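Local coordinates for protein CS6 fimbrial subunit B, CS6 fimbrial subunit A (Escherichia coli, PDB 4B9G) that is a pilin subunit of colonization factor CS6, which probably mediates adhesion of enterotoxigenic bacteria to host cells, here complemented with a donor strand from CssA, at residues Q37-E42 and G132-S137. Numbering follows the deposited sequence.
Sequences QLYTVE and GHLTVS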
loop_
_atom_site.group_PDB
_atom_site.type_symbol
_atom_site.label_atom_id
_atom_site.label_comp_id
_atom_site.label_asym_id
_atom_site.label_seq_id
_atom_site.Cartn_x
_atom_site.Cartn_y
_atom_site.Cartn_z
ATOM N N GLN A 37 -2.931 11.453 1.515
ATOM C CA GLN A 37 -2.013 10.435 1.067
ATOM C C GLN A 37 -0.839 10.326 2.027
ATOM O O GLN A 37 -0.127 11.300 2.296
ATOM C CB GLN A 37 -1.485 10.757 -0.335
ATOM C CG GLN A 37 -2.542 10.780 -1.408
ATOM C CD GLN A 37 -1.982 11.287 -2.714
ATOM O OE1 GLN A 37 -1.122 10.660 -3.313
ATOM N NE2 GLN A 37 -2.439 12.446 -3.143
ATOM N N LEU A 38 -0.593 9.121 2.543
ATOM C CA LEU A 38 0.499 8.873 3.487
ATOM C C LEU A 38 1.798 8.476 2.780
ATOM O O LEU A 38 2.894 8.821 3.254
ATOM C CB LEU A 38 0.094 7.810 4.482
ATOM C CG LEU A 38 -1.167 8.118 5.293
ATOM C CD1 LEU A 38 -1.466 6.972 6.275
ATOM C CD2 LEU A 38 -1.074 9.459 6.021
ATOM N N TYR A 39 1.674 7.732 1.691
ATOM C CA TYR A 39 2.781 7.369 0.818
ATOM C C TYR A 39 2.182 6.994 -0.532
ATOM O O TYR A 39 0.970 6.752 -0.633
ATOM C CB TYR A 39 3.660 6.255 1.411
ATOM C CG TYR A 39 3.037 4.885 1.571
ATOM C CD1 TYR A 39 2.980 3.997 0.510
ATOM C CD2 TYR A 39 2.538 4.464 2.795
ATOM C CE1 TYR A 39 2.461 2.709 0.669
ATOM C CE2 TYR A 39 2.008 3.183 2.969
ATOM C CZ TYR A 39 1.986 2.301 1.902
ATOM O OH TYR A 39 1.506 1.018 2.017
ATOM N N THR A 40 3.027 6.933 -1.549
ATOM C CA THR A 40 2.588 6.457 -2.862
ATOM C C THR A 40 3.521 5.319 -3.301
ATOM O O THR A 40 4.617 5.100 -2.733
ATOM C CB THR A 40 2.514 7.579 -3.832
ATOM O OG1 THR A 40 1.505 8.545 -3.571
ATOM C CG2 THR A 40 3.755 8.087 -4.182
ATOM N N VAL A 41 3.048 4.576 -4.287
ATOM C CA VAL A 41 3.721 3.398 -4.823
ATOM C C VAL A 41 3.720 3.528 -6.343
ATOM O O VAL A 41 2.673 3.836 -6.944
ATOM C CB VAL A 41 2.966 2.107 -4.444
ATOM C CG1 VAL A 41 3.720 0.870 -4.943
ATOM C CG2 VAL A 41 2.715 2.046 -2.941
ATOM N N GLU A 42 4.870 3.292 -6.971
ATOM C CA GLU A 42 4.978 3.303 -8.433
ATOM C C GLU A 42 5.623 2.008 -8.878
ATOM O O GLU A 42 6.579 1.539 -8.257
ATOM C CB GLU A 42 5.762 4.531 -8.926
ATOM C CG GLU A 42 5.160 5.842 -8.394
ATOM C CD GLU A 42 5.598 7.100 -9.129
ATOM O OE1 GLU A 42 6.578 7.067 -9.885
ATOM O OE2 GLU A 42 4.964 8.149 -8.932
ATOM N N GLY A 132 5.426 0.712 8.455
ATOM C CA GLY A 132 4.798 -0.592 8.300
ATOM C C GLY A 132 5.372 -1.297 7.089
ATOM O O GLY A 132 6.464 -0.938 6.620
ATOM N N HIS A 133 4.623 -2.269 6.565
ATOM C CA HIS A 133 5.021 -2.999 5.370
ATOM C C HIS A 133 3.838 -3.143 4.440
ATOM O O HIS A 133 2.690 -3.180 4.882
ATOM C CB HIS A 133 5.551 -4.387 5.711
ATOM C CG HIS A 133 6.884 -4.356 6.390
ATOM N ND1 HIS A 133 7.012 -4.124 7.741
ATOM C CD2 HIS A 133 8.144 -4.502 5.916
ATOM C CE1 HIS A 133 8.291 -4.131 8.070
ATOM N NE2 HIS A 133 9.001 -4.373 6.986
ATOM N N LEU A 134 4.156 -3.232 3.150
ATOM C CA LEU A 134 3.173 -3.385 2.089
ATOM C C LEU A 134 3.536 -4.641 1.302
ATOM O O LEU A 134 4.646 -4.747 0.792
ATOM C CB LEU A 134 3.237 -2.179 1.154
ATOM C CG LEU A 134 2.305 -2.236 -0.047
ATOM C CD1 LEU A 134 0.830 -2.088 0.347
ATOM C CD2 LEU A 134 2.710 -1.179 -1.041
ATOM N N THR A 135 2.604 -5.584 1.198
ATOM C CA THR A 135 2.798 -6.780 0.392
ATOM C C THR A 135 2.451 -6.469 -1.061
ATOM O O THR A 135 1.349 -6.012 -1.370
ATOM C CB THR A 135 1.898 -7.927 0.848
ATOM O OG1 THR A 135 2.192 -8.252 2.218
ATOM C CG2 THR A 135 2.065 -9.145 -0.060
ATOM N N VAL A 136 3.408 -6.730 -1.957
ATOM C CA VAL A 136 3.154 -6.731 -3.392
ATOM C C VAL A 136 3.516 -8.116 -3.906
ATOM O O VAL A 136 4.578 -8.659 -3.581
ATOM C CB VAL A 136 3.970 -5.655 -4.146
ATOM C CG1 VAL A 136 3.654 -5.677 -5.641
ATOM C CG2 VAL A 136 3.737 -4.263 -3.552
ATOM N N SER A 137 2.608 -8.707 -4.676
ATOM C CA SER A 137 2.828 -10.016 -5.274
ATOM C C SER A 137 2.520 -9.957 -6.767
ATOM O O SER A 137 1.588 -9.275 -7.197
ATOM C CB SER A 137 1.961 -11.091 -4.619
ATOM O OG SER A 137 2.176 -11.101 -3.217
#
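Leu134 reaches across the core of the CssB part of this engineered fusion and ends against Tyr39 and, by CD2, against Val41. Its side chain meets the phenol of Tyr39 almost from the start: CB of Leu134 lies 3.7 Å from Tyr39 OH. With CG anti to the backbone N (chi1 177°), the branch point is carried forward past the same oxygen, 3.9 Å from CG to Tyr39 OH. The two methyls then part. CD1 packs against the phenol oxygen, 3.6 Å from Tyr39 OH, whereas CD2 bears on the edge of the ring, near its plane, at 4.3 Å from Tyr39 CE1. CD2 also meets Val41, methyl to methyl, 3.7 Å from Val41 CG2. That valine methyl itself lies in the plane of the tyrosine ring at its edge, so CD2 and CG2 both border the rim of the phenol rather than its faces. No hydrogen bond links the two segments. The hydroxyl of the buried Tyr39 is instead hydrogen-bonded to Tyr82 OH, and the two tyrosine rings meet edge-to-face, which probably helps fix the phenol against the leucine.

The CA atoms of Val41 and Leu134 are 9.7 Å apart, consistent with facing strands in the immunoglobulin-like sandwich of donor-strand-complemented fimbrial subunits. Strand 37-44 runs between strands 21-28 and 108-119, and strand 128-142 pairs with 51-56, 65-72 and 145-160, the last supplied by the fused CssA segment; its Val156 and Ile84 of strand 79-88 touch both Tyr39 and Leu134 and flank the contact near the centre of the chain.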